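Monovalent Na+/H+ antiporter subunit A (Dietzia sp. DQ12-45-1b, PDB 7D3U) probably takes part in exchanging sodium ions for protons across the cell membrane, as a large, mainly helical subunit of the Mrp antiporter complex. Local coordinates at residues Gly12-Ser17 against Met108-Ala113; Gly25-Trp30 against Tyr90-Leu95; Val86-Ser91 against Gly103-Met108. All coordinates share one frame; numbering follows the deposited sequence.

Contact 1 of 3, residues Gly12-Ser17 against Met108-Ala113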
loop_
_atom_site.group_PDB
_atom_site.type_symbol
_atom_site.label_atom_id
_atom_site.label_comp_id
_atom_site.label_asym_id
_atom_site.label_seq_id
_atom_site.Cartn_x
_atom_site.Cartn_y
_atom_site.Cartn_z
ATOM N N GLY B 12 -38.008 5.429 -17.763
ATOM C CA GLY B 12 -38.491 4.119 -18.157
ATOM C C GLY B 12 -38.580 3.957 -19.659
ATOM O O GLY B 12 -38.459 2.845 -20.176
ATOM N N ILE B 13 -38.792 5.060 -20.379
ATOM C CA ILE B 13 -38.724 5.016 -21.836
ATOM C C ILE B 13 -37.346 4.549 -22.285
ATOM O O ILE B 13 -37.222 3.692 -23.168
ATOM C CB ILE B 13 -39.076 6.391 -22.433
ATOM C CG1 ILE B 13 -40.565 6.680 -22.260
ATOM C CG2 ILE B 13 -38.692 6.449 -23.898
ATOM C CD1 ILE B 13 -40.963 8.063 -22.696
ATOM N N ALA B 14 -36.292 5.100 -21.681
ATOM C CA ALA B 14 -34.942 4.657 -22.007
ATOM C C ALA B 14 -34.695 3.231 -21.544
ATOM O O ALA B 14 -33.948 2.488 -22.189
ATOM C CB ALA B 14 -33.914 5.600 -21.387
ATOM N N ALA B 15 -35.305 2.837 -20.428
ATOM C CA ALA B 15 -35.159 1.464 -19.958
ATOM C C ALA B 15 -35.789 0.474 -20.933
ATOM O O ALA B 15 -35.277 -0.636 -21.117
ATOM C CB ALA B 15 -35.778 1.315 -18.569
ATOM N N ILE B 16 -36.902 0.857 -21.563
ATOM C CA ILE B 16 -37.633 -0.051 -22.446
ATOM C C ILE B 16 -37.217 0.061 -23.906
ATOM O O ILE B 16 -37.559 -0.826 -24.704
ATOM C CB ILE B 16 -39.152 0.190 -22.334
ATOM C CG1 ILE B 16 -39.920 -1.101 -22.613
ATOM C CG2 ILE B 16 -39.600 1.288 -23.281
ATOM C CD1 ILE B 16 -41.419 -0.943 -22.550
ATOM N N SER B 17 -36.484 1.108 -24.283
ATOM C CA SER B 17 -36.113 1.317 -25.679
ATOM C C SER B 17 -35.239 0.208 -26.269
ATOM O O SER B 17 -35.392 -0.100 -27.457
ATOM C CB SER B 17 -35.415 2.669 -25.835
ATOM O OG SER B 17 -34.195 2.710 -25.124
ATOM N N MET B 108 -30.127 7.726 -27.000
ATOM C CA MET B 108 -30.796 8.918 -27.502
ATOM C C MET B 108 -32.085 9.220 -26.751
ATOM O O MET B 108 -32.553 10.362 -26.784
ATOM C CB MET B 108 -31.076 8.765 -28.994
ATOM C CG MET B 108 -29.883 9.078 -29.869
ATOM S SD MET B 108 -29.595 10.849 -29.977
ATOM C CE MET B 108 -31.185 11.382 -30.589
ATOM N N THR B 109 -32.667 8.231 -26.075
ATOM C CA THR B 109 -33.802 8.487 -25.198
ATOM C C THR B 109 -33.364 8.750 -23.764
ATOM O O THR B 109 -34.020 9.510 -23.047
ATOM C CB THR B 109 -34.782 7.315 -25.234
ATOM O OG1 THR B 109 -34.193 6.184 -24.588
ATOM C CG2 THR B 109 -35.131 6.952 -26.660
ATOM N N LEU B 110 -32.266 8.129 -23.327
ATOM C CA LEU B 110 -31.676 8.507 -22.049
ATOM C C LEU B 110 -31.121 9.922 -22.104
ATOM O O LEU B 110 -31.062 10.606 -21.078
ATOM C CB LEU B 110 -30.583 7.516 -21.655
ATOM C CG LEU B 110 -29.933 7.696 -20.286
ATOM C CD1 LEU B 110 -29.880 6.370 -19.558
ATOM C CD2 LEU B 110 -28.541 8.277 -20.432
ATOM N N PHE B 111 -30.707 10.373 -23.290
ATOM C CA PHE B 111 -30.353 11.775 -23.469
ATOM C C PHE B 111 -31.536 12.680 -23.169
ATOM O O PHE B 111 -31.389 13.681 -22.457
ATOM C CB PHE B 111 -29.862 12.010 -24.896
ATOM C CG PHE B 111 -28.770 13.029 -25.001
ATOM C CD1 PHE B 111 -28.409 13.795 -23.909
ATOM C CD2 PHE B 111 -28.097 13.215 -26.194
ATOM C CE1 PHE B 111 -27.402 14.729 -24.008
ATOM C CE2 PHE B 111 -27.088 14.145 -26.298
ATOM C CZ PHE B 111 -26.740 14.905 -25.204
ATOM N N ALA B 112 -32.711 12.345 -23.699
ATOM C CA ALA B 112 -33.908 13.128 -23.426
ATOM C C ALA B 112 -34.282 13.079 -21.952
ATOM O O ALA B 112 -34.709 14.090 -21.388
ATOM C CB ALA B 112 -35.068 12.631 -24.282
ATOM N N ALA B 113 -34.123 11.922 -21.311
ATOM C CA ALA B 113 -34.444 11.823 -19.891
ATOM C C ALA B 113 -33.496 12.668 -19.051
ATOM O O ALA B 113 -33.925 13.338 -18.106
ATOM C CB ALA B 113 -34.404 10.364 -19.443
#

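Contact 2 of 3, residues Gly25-Trp30 against Tyr90-Leu95. With LMT (dodecyl-beta-D-maltoside), chain Y; LMT (dodecyl-beta-D-maltoside), chain X.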
loop_
_atom_site.group_PDB
_atom_site.type_symbol
_atom_site.label_atom_id
_atom_site.label_comp_id
_atom_site.label_asym_id
_atom_site.label_seq_id
_atom_site.Cartn_x
_atom_site.Cartn_y
_atom_site.Cartn_z
ATOM N N GLY B 25 -36.690 -3.701 -35.445
ATOM C CA GLY B 25 -35.309 -3.393 -35.765
ATOM C C GLY B 25 -34.982 -1.915 -35.742
ATOM O O GLY B 25 -34.227 -1.453 -34.882
ATOM N N ARG B 26 -35.552 -1.158 -36.678
ATOM C CA ARG B 26 -35.416 0.289 -36.685
ATOM C C ARG B 26 -36.732 1.019 -36.491
ATOM O O ARG B 26 -36.710 2.216 -36.189
ATOM C CB ARG B 26 -34.776 0.770 -37.995
ATOM C CG ARG B 26 -35.678 0.640 -39.206
ATOM C CD ARG B 26 -34.993 1.146 -40.457
ATOM N NE ARG B 26 -35.882 1.120 -41.613
ATOM C CZ ARG B 26 -35.569 1.616 -42.804
ATOM N NH1 ARG B 26 -36.439 1.548 -43.801
ATOM N NH2 ARG B 26 -34.386 2.180 -43.000
ATOM N N ASP B 27 -37.870 0.342 -36.652
ATOM C CA ASP B 27 -39.164 0.972 -36.428
ATOM C C ASP B 27 -39.411 1.305 -34.966
ATOM O O ASP B 27 -40.428 1.934 -34.660
ATOM C CB ASP B 27 -40.288 0.072 -36.941
ATOM C CG ASP B 27 -40.031 -0.436 -38.342
ATOM O OD1 ASP B 27 -39.356 0.272 -39.118
ATOM O OD2 ASP B 27 -40.506 -1.544 -38.668
ATOM N N ALA B 28 -38.515 0.904 -34.062
ATOM C CA ALA B 28 -38.667 1.248 -32.655
ATOM C C ALA B 28 -38.621 2.749 -32.425
ATOM O O ALA B 28 -39.039 3.216 -31.361
ATOM C CB ALA B 28 -37.586 0.565 -31.820
ATOM N N GLY B 29 -38.113 3.513 -33.389
ATOM C CA GLY B 29 -38.175 4.955 -33.291
ATOM C C GLY B 29 -39.566 5.530 -33.443
ATOM O O GLY B 29 -39.759 6.713 -33.146
ATOM N N TRP B 30 -40.530 4.733 -33.900
ATOM C CA TRP B 30 -41.899 5.206 -34.046
ATOM C C TRP B 30 -42.631 5.223 -32.705
ATOM O O TRP B 30 -43.277 6.228 -32.385
ATOM C CB TRP B 30 -42.666 4.361 -35.067
ATOM C CG TRP B 30 -42.307 4.649 -36.491
ATOM C CD1 TRP B 30 -41.912 3.747 -37.431
ATOM C CD2 TRP B 30 -42.317 5.926 -37.139
ATOM N NE1 TRP B 30 -41.673 4.381 -38.625
ATOM C CE2 TRP B 30 -41.918 5.719 -38.472
ATOM C CE3 TRP B 30 -42.628 7.223 -36.724
ATOM C CZ2 TRP B 30 -41.813 6.758 -39.389
ATOM C CZ3 TRP B 30 -42.525 8.252 -37.635
ATOM C CH2 TRP B 30 -42.120 8.015 -38.952
ATOM N N TYR B 90 -37.536 10.639 -37.228
ATOM C CA TYR B 90 -36.633 10.704 -38.371
ATOM C C TYR B 90 -35.641 9.543 -38.372
ATOM O O TYR B 90 -35.308 9.006 -39.434
ATOM C CB TYR B 90 -35.901 12.044 -38.365
ATOM C CG TYR B 90 -34.644 12.086 -39.192
ATOM C CD1 TYR B 90 -34.695 12.340 -40.553
ATOM C CD2 TYR B 90 -33.401 11.897 -38.607
ATOM C CE1 TYR B 90 -33.548 12.389 -41.309
ATOM C CE2 TYR B 90 -32.250 11.943 -39.355
ATOM C CZ TYR B 90 -32.330 12.189 -40.704
ATOM O OH TYR B 90 -31.182 12.235 -41.453
ATOM N N SER B 91 -35.168 9.141 -37.192
ATOM C CA SER B 91 -34.193 8.066 -37.081
ATOM C C SER B 91 -34.807 6.697 -37.314
ATOM O O SER B 91 -34.075 5.751 -37.622
ATOM C CB SER B 91 -33.534 8.101 -35.706
ATOM O OG SER B 91 -32.615 7.034 -35.566
ATOM N N SER B 92 -36.124 6.564 -37.162
ATOM C CA SER B 92 -36.757 5.290 -37.480
ATOM C C SER B 92 -36.617 4.957 -38.958
ATOM O O SER B 92 -36.645 3.781 -39.333
ATOM C CB SER B 92 -38.230 5.319 -37.089
ATOM O OG SER B 92 -38.852 4.100 -37.440
ATOM N N ARG B 93 -36.474 5.973 -39.809
ATOM C CA ARG B 93 -36.237 5.767 -41.230
ATOM C C ARG B 93 -34.810 6.066 -41.660
ATOM O O ARG B 93 -34.411 5.639 -42.746
ATOM C CB ARG B 93 -37.195 6.628 -42.065
ATOM C CG ARG B 93 -38.590 6.050 -42.204
ATOM C CD ARG B 93 -38.547 4.563 -42.489
ATOM N NE ARG B 93 -39.836 3.926 -42.245
ATOM C CZ ARG B 93 -39.985 2.643 -41.932
ATOM N NH1 ARG B 93 -41.195 2.144 -41.726
ATOM N NH2 ARG B 93 -38.923 1.858 -41.823
ATOM N N TYR B 94 -34.037 6.786 -40.845
ATOM C CA TYR B 94 -32.656 7.078 -41.209
ATOM C C TYR B 94 -31.771 5.847 -41.050
ATOM O O TYR B 94 -30.980 5.521 -41.941
ATOM C CB TYR B 94 -32.121 8.230 -40.360
ATOM C CG TYR B 94 -30.616 8.346 -40.368
ATOM C CD1 TYR B 94 -29.960 9.015 -41.387
ATOM C CD2 TYR B 94 -29.851 7.781 -39.358
ATOM C CE1 TYR B 94 -28.588 9.121 -41.399
ATOM C CE2 TYR B 94 -28.478 7.883 -39.363
ATOM C CZ TYR B 94 -27.852 8.554 -40.385
ATOM O OH TYR B 94 -26.481 8.659 -40.393
ATOM N N LEU B 95 -31.881 5.163 -39.914
ATOM C CA LEU B 95 -31.024 4.019 -39.638
ATOM C C LEU B 95 -31.246 2.912 -40.662
ATOM O O LEU B 95 -32.319 2.791 -41.259
ATOM C CB LEU B 95 -31.286 3.484 -38.231
ATOM C CG LEU B 95 -31.027 4.437 -37.066
ATOM C CD1 LEU B 95 -31.237 3.721 -35.747
ATOM C CD2 LEU B 95 -29.623 5.002 -37.144
HETATM C C1 LMT Y . -45.847 8.361 -34.794
HETATM C C2 LMT Y . -46.565 7.797 -35.982
HETATM C C3 LMT Y . -46.237 6.387 -36.348
HETATM C C4 LMT Y . -46.599 6.201 -37.798
HETATM C C5 LMT Y . -46.026 4.923 -38.310
HETATM C C6 LMT Y . -45.856 4.937 -39.792
HETATM C C7 LMT Y . -45.060 3.740 -40.223
HETATM C C8 LMT Y . -45.243 3.542 -41.687
HETATM C C9 LMT Y . -44.540 2.344 -42.240
HETATM C C10 LMT Y . -45.211 1.125 -41.672
HETATM C C11 LMT Y . -44.869 -0.106 -42.448
HETATM C C12 LMT Y . -43.469 -0.551 -42.193
HETATM C C1 LMT X . -43.721 13.746 -34.481
HETATM C C2 LMT X . -43.898 12.817 -35.577
HETATM C C3 LMT X . -43.697 12.995 -36.927
HETATM C C4 LMT X . -44.278 12.273 -38.030
HETATM C C5 LMT X . -44.021 11.036 -38.604
HETATM C C6 LMT X . -44.699 11.258 -39.645
HETATM C C7 LMT X . -44.640 9.980 -39.954
HETATM C C8 LMT X . -45.571 9.216 -40.631
HETATM C C9 LMT X . -45.741 9.143 -42.053
HETATM C C10 LMT X . -45.867 7.959 -43.046
HETATM C C11 LMT X . -47.074 7.966 -44.007
HETATM C C12 LMT X . -47.141 7.102 -45.233
#

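Contact 3 of 3, residues Val86-Ser91 against Gly103-Met108. With LMT (dodecyl-beta-D-maltoside), chain U; LMT (dodecyl-beta-D-maltoside), chain T.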
loop_
_atom_site.group_PDB
_atom_site.type_symbol
_atom_site.label_atom_id
_atom_site.label_comp_id
_atom_site.label_asym_id
_atom_site.label_seq_id
_atom_site.Cartn_x
_atom_site.Cartn_y
_atom_site.Cartn_z
ATOM N N VAL B 86 -39.288 14.223 -32.678
ATOM C CA VAL B 86 -39.140 14.348 -34.122
ATOM C C VAL B 86 -37.853 13.676 -34.587
ATOM O O VAL B 86 -37.802 13.112 -35.687
ATOM C CB VAL B 86 -39.217 15.826 -34.550
ATOM C CG1 VAL B 86 -38.943 15.990 -36.033
ATOM C CG2 VAL B 86 -40.567 16.405 -34.188
ATOM N N VAL B 87 -36.817 13.658 -33.744
ATOM C CA VAL B 87 -35.581 12.992 -34.123
ATOM C C VAL B 87 -35.754 11.481 -34.078
ATOM O O VAL B 87 -35.174 10.763 -34.894
ATOM C CB VAL B 87 -34.423 13.470 -33.230
ATOM C CG1 VAL B 87 -33.284 12.476 -33.246
ATOM C CG2 VAL B 87 -33.932 14.823 -33.697
ATOM N N MET B 88 -36.572 10.969 -33.157
ATOM C CA MET B 88 -36.881 9.543 -33.178
ATOM C C MET B 88 -37.680 9.175 -34.421
ATOM O O MET B 88 -37.419 8.147 -35.057
ATOM C CB MET B 88 -37.651 9.146 -31.922
ATOM C CG MET B 88 -36.864 9.297 -30.646
ATOM S SD MET B 88 -35.191 8.667 -30.785
ATOM C CE MET B 88 -34.517 9.322 -29.271
ATOM N N ALA B 89 -38.660 10.007 -34.779
ATOM C CA ALA B 89 -39.442 9.752 -35.982
ATOM C C ALA B 89 -38.577 9.807 -37.234
ATOM O O ALA B 89 -38.849 9.097 -38.208
ATOM C CB ALA B 89 -40.588 10.756 -36.084
ATOM N N TYR B 90 -37.536 10.639 -37.228
ATOM C CA TYR B 90 -36.633 10.704 -38.371
ATOM C C TYR B 90 -35.641 9.543 -38.372
ATOM O O TYR B 90 -35.308 9.006 -39.434
ATOM C CB TYR B 90 -35.901 12.044 -38.365
ATOM C CG TYR B 90 -34.644 12.086 -39.192
ATOM C CD1 TYR B 90 -34.695 12.340 -40.553
ATOM C CD2 TYR B 90 -33.401 11.897 -38.607
ATOM C CE1 TYR B 90 -33.548 12.389 -41.309
ATOM C CE2 TYR B 90 -32.250 11.943 -39.355
ATOM C CZ TYR B 90 -32.330 12.189 -40.704
ATOM O OH TYR B 90 -31.182 12.235 -41.453
ATOM N N SER B 91 -35.168 9.141 -37.192
ATOM C CA SER B 91 -34.193 8.066 -37.081
ATOM C C SER B 91 -34.807 6.697 -37.314
ATOM O O SER B 91 -34.075 5.751 -37.622
ATOM C CB SER B 91 -33.534 8.101 -35.706
ATOM O OG SER B 91 -32.615 7.034 -35.566
ATOM N N GLY B 103 -28.277 0.091 -28.718
ATOM C CA GLY B 103 -27.263 1.005 -28.224
ATOM C C GLY B 103 -27.513 2.443 -28.625
ATOM O O GLY B 103 -27.100 3.370 -27.925
ATOM N N TYR B 104 -28.196 2.652 -29.750
ATOM C CA TYR B 104 -28.493 4.005 -30.198
ATOM C C TYR B 104 -29.723 4.568 -29.498
ATOM O O TYR B 104 -29.718 5.723 -29.060
ATOM C CB TYR B 104 -28.681 4.016 -31.716
ATOM C CG TYR B 104 -29.295 5.279 -32.267
ATOM C CD1 TYR B 104 -30.673 5.412 -32.383
ATOM C CD2 TYR B 104 -28.502 6.329 -32.694
ATOM C CE1 TYR B 104 -31.237 6.559 -32.887
ATOM C CE2 TYR B 104 -29.060 7.478 -33.204
ATOM C CZ TYR B 104 -30.427 7.588 -33.297
ATOM O OH TYR B 104 -30.989 8.732 -33.802
ATOM N N TYR B 105 -30.784 3.768 -29.378
ATOM C CA TYR B 105 -32.024 4.270 -28.794
ATOM C C TYR B 105 -31.911 4.398 -27.282
ATOM O O TYR B 105 -32.354 5.395 -26.701
ATOM C CB TYR B 105 -33.188 3.362 -29.179
ATOM C CG TYR B 105 -33.633 3.546 -30.607
ATOM C CD1 TYR B 105 -34.316 4.686 -30.996
ATOM C CD2 TYR B 105 -33.362 2.585 -31.568
ATOM C CE1 TYR B 105 -34.721 4.862 -32.298
ATOM C CE2 TYR B 105 -33.764 2.753 -32.872
ATOM C CZ TYR B 105 -34.442 3.893 -33.233
ATOM O OH TYR B 105 -34.846 4.067 -34.533
ATOM N N GLY B 106 -31.320 3.400 -26.624
ATOM C CA GLY B 106 -31.128 3.466 -25.186
ATOM C C GLY B 106 -30.300 4.646 -24.734
ATOM O O GLY B 106 -30.332 4.999 -23.551
ATOM N N LEU B 107 -29.555 5.266 -25.644
ATOM C CA LEU B 107 -28.815 6.484 -25.351
ATOM C C LEU B 107 -29.551 7.736 -25.799
ATOM O O LEU B 107 -29.614 8.712 -25.048
ATOM C CB LEU B 107 -27.439 6.442 -26.017
ATOM C CG LEU B 107 -26.420 5.510 -25.371
ATOM C CD1 LEU B 107 -25.117 5.540 -26.141
ATOM C CD2 LEU B 107 -26.199 5.912 -23.931
ATOM N N MET B 108 -30.127 7.726 -27.000
ATOM C CA MET B 108 -30.796 8.918 -27.502
ATOM C C MET B 108 -32.085 9.220 -26.751
ATOM O O MET B 108 -32.553 10.362 -26.784
ATOM C CB MET B 108 -31.076 8.765 -28.994
ATOM C CG MET B 108 -29.883 9.078 -29.869
ATOM S SD MET B 108 -29.595 10.849 -29.977
ATOM C CE MET B 108 -31.185 11.382 -30.589
HETATM C C1 LMT U . -24.193 -1.335 -30.265
HETATM C C2 LMT U . -23.662 -0.351 -29.268
HETATM C C3 LMT U . -24.024 -0.588 -27.840
HETATM C C4 LMT U . -23.716 0.677 -27.086
HETATM C C5 LMT U . -24.003 0.500 -25.635
HETATM C C6 LMT U . -23.958 1.794 -24.894
HETATM C C7 LMT U . -24.272 1.559 -23.447
HETATM C C8 LMT U . -24.407 2.873 -22.759
HETATM C C9 LMT U . -24.773 2.768 -21.315
HETATM C C10 LMT U . -25.317 4.099 -20.885
HETATM C C11 LMT U . -24.279 4.910 -20.179
HETATM C C12 LMT U . -24.882 6.021 -19.390
HETATM C C1 LMT T . -26.579 -4.224 -29.407
HETATM C C2 LMT T . -27.544 -4.206 -28.260
HETATM C C3 LMT T . -27.089 -3.507 -27.022
HETATM C C4 LMT T . -28.160 -3.686 -25.981
HETATM C C5 LMT T . -27.862 -2.847 -24.786
HETATM C C6 LMT T . -28.253 -1.422 -24.989
HETATM C C7 LMT T . -27.721 -0.587 -23.863
HETATM C C8 LMT T . -28.427 0.722 -23.854
HETATM C C9 LMT T . -29.409 0.878 -22.740
HETATM C C10 LMT T . -29.246 2.268 -22.195
HETATM C C11 LMT T . -30.357 2.627 -21.261
HETATM C C12 LMT T . -30.191 1.981 -19.929
#

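Contact 1 of 3, residues Gly12-Ser17 against Met108-Ala113
A14 is the small residue that brings these two helices together: its methyl group points at the backbone of 108-113 and fits between T109 and L110. CB of A14 is 3.3 Å from OG1 of T109. On its other flank it meets CB of L110 at 3.9 Å. The local axes are 8.2 Å apart and nearly antiparallel, at 172°. T109 presents its hydroxyl rather than its methyl to A14, because OG1 sits between the backbone N and the carbonyl carbon (chi1 70°). There OG1 also bonds to the carbonyl of Y105, one turn back. S17 does much the same on its own helix: with chi1 at 64°, OG folds back and donates to O of A14 at 3.0 Å, from above the carbonyl plane. OG of S17 lies 3.5 Å from OG1 of T109, yet each hydroxyl is turned to a carbonyl of its own helix and no hydrogen bond crosses between the segments. With an alanine at S17, O of A14 would probably lose its hydroxyl partner and a small gap would open beside OG1 of T109. I13 adds its CG2 branch beside CB of T109, a looser touch at 4.2 Å. Around the pair, helix 29-45 meets both I13 and T109 through L32, helix 71-94 reaches T109 through M88, and helix 124-142 packs on L110 through C137.

Contact 2 of 3, residues Gly25-Trp30 against Tyr90-Leu95
S92 and W30 make the tight half of this contact. The serine lies over one face of the indole, its CB 3.9 Å from the centroid of the five-membered ring and almost on the ring normal, a CH-pi contact. OG of S92, anti to its backbone N, sits over the same face near the rim, from where it donates a hydrogen bond of 3.1 Å to O of R26, tilted out of the carbonyl plane. G29, with no side chain, lets the two segments approach: its CA is 3.8 Å from CB of S92. The opposite indole face carries the alkyl tail of one dodecyl maltoside, and a second tail meets the ring edge.

The other half is more open and charged. R26 stretches out along the end of helix 71-94, its CG and CD passing the carbonyl of S92, and NH2 gives O of L95 a bond of 2.8 Å, nearly straight at 160° and in the guanidinium plane. R93 starts out away from 25-30 but bends at chi2 (-43°), so its guanidinium swings back between D27 and W30. NH2 of R93 forms a salt bridge of 3.2 Å with OD1 of D27, the carboxylate and guanidinium planes steeply inclined. The R26 and R93 side chains cross at about a right angle, their guanidinium planes 64° apart, with NE of R26 near the edge of the R93 group and CD of R93 over a face of R26; D27 probably offsets part of the repulsion. A type I turn, R26 to G29, thus leads into helix 29-45 against the last turn of helix 71-94, with the tryptophan among alkyl tails and the charges at the helix end, consistent with a membrane-interface position.

Contact 3 of 3, residues Val86-Ser91 against Gly103-Met108
M88 brings its sulfur to the rim of the Y105 ring, near the ring plane, 5.2 Å from SD to the centroid: a Met-aromatic contact made at the edge. One face of Y105 is covered by its neighbour Y104, whose CD1 stands over the ring centre. Y104 in turn has CG of M108 over one face, offset toward the rim, while CD2 of Y105 lies at its edge. Across the gap, OG of S91 reaches OH of Y104 at 2.9 Å in a weak hydrogen bond, approaching the phenol obliquely. Y104 extends toward S91 because its CG is anti to the backbone N (chi1 167°).

One turn earlier on helix 71-94 the contact is made by sulfur and methyl groups. M88 bends at chi2 (-44°) and brings its CE to CB of M108, 3.5 Å away. M108 bends twice and hands its own CE to CG1 of V87 at 3.6 Å. These long side chains bridge axes that lie 12.0 Å apart. Away from helix 71-94, G103 and G106 lie against two dodecyl maltoside tails, where there is probably little room for a side chain. Helices 71-94 and 102-119 form an antiparallel hairpin of consecutive predicted transmembrane helices, in the N-terminal region related to the complex I chain 5 family.

Overall arrangement
Contacts 1 and 3 are buried and use neighbouring parts of the surface of helix 102-119: small residues bring helix 2-23 close in contact 1, while tyrosines and methionines span the wider gap to helix 71-94 in contact 3. Both include M108, though its side chain serves contact 3, and M88 of contact 3 touches T109 of contact 1. Contact 2 is only partly buried and lies at the end of helix 71-94, so arginines and an aspartate take the place of the mostly apolar packing; detergent tails border contacts 2 and 3. It joins contact 3 through Y90 and S91, and the OH of Y105 probably hydrogen-bonds to O of R26. Along the chain, contacts 2 and 3 both fall within the loop closed by contact 1.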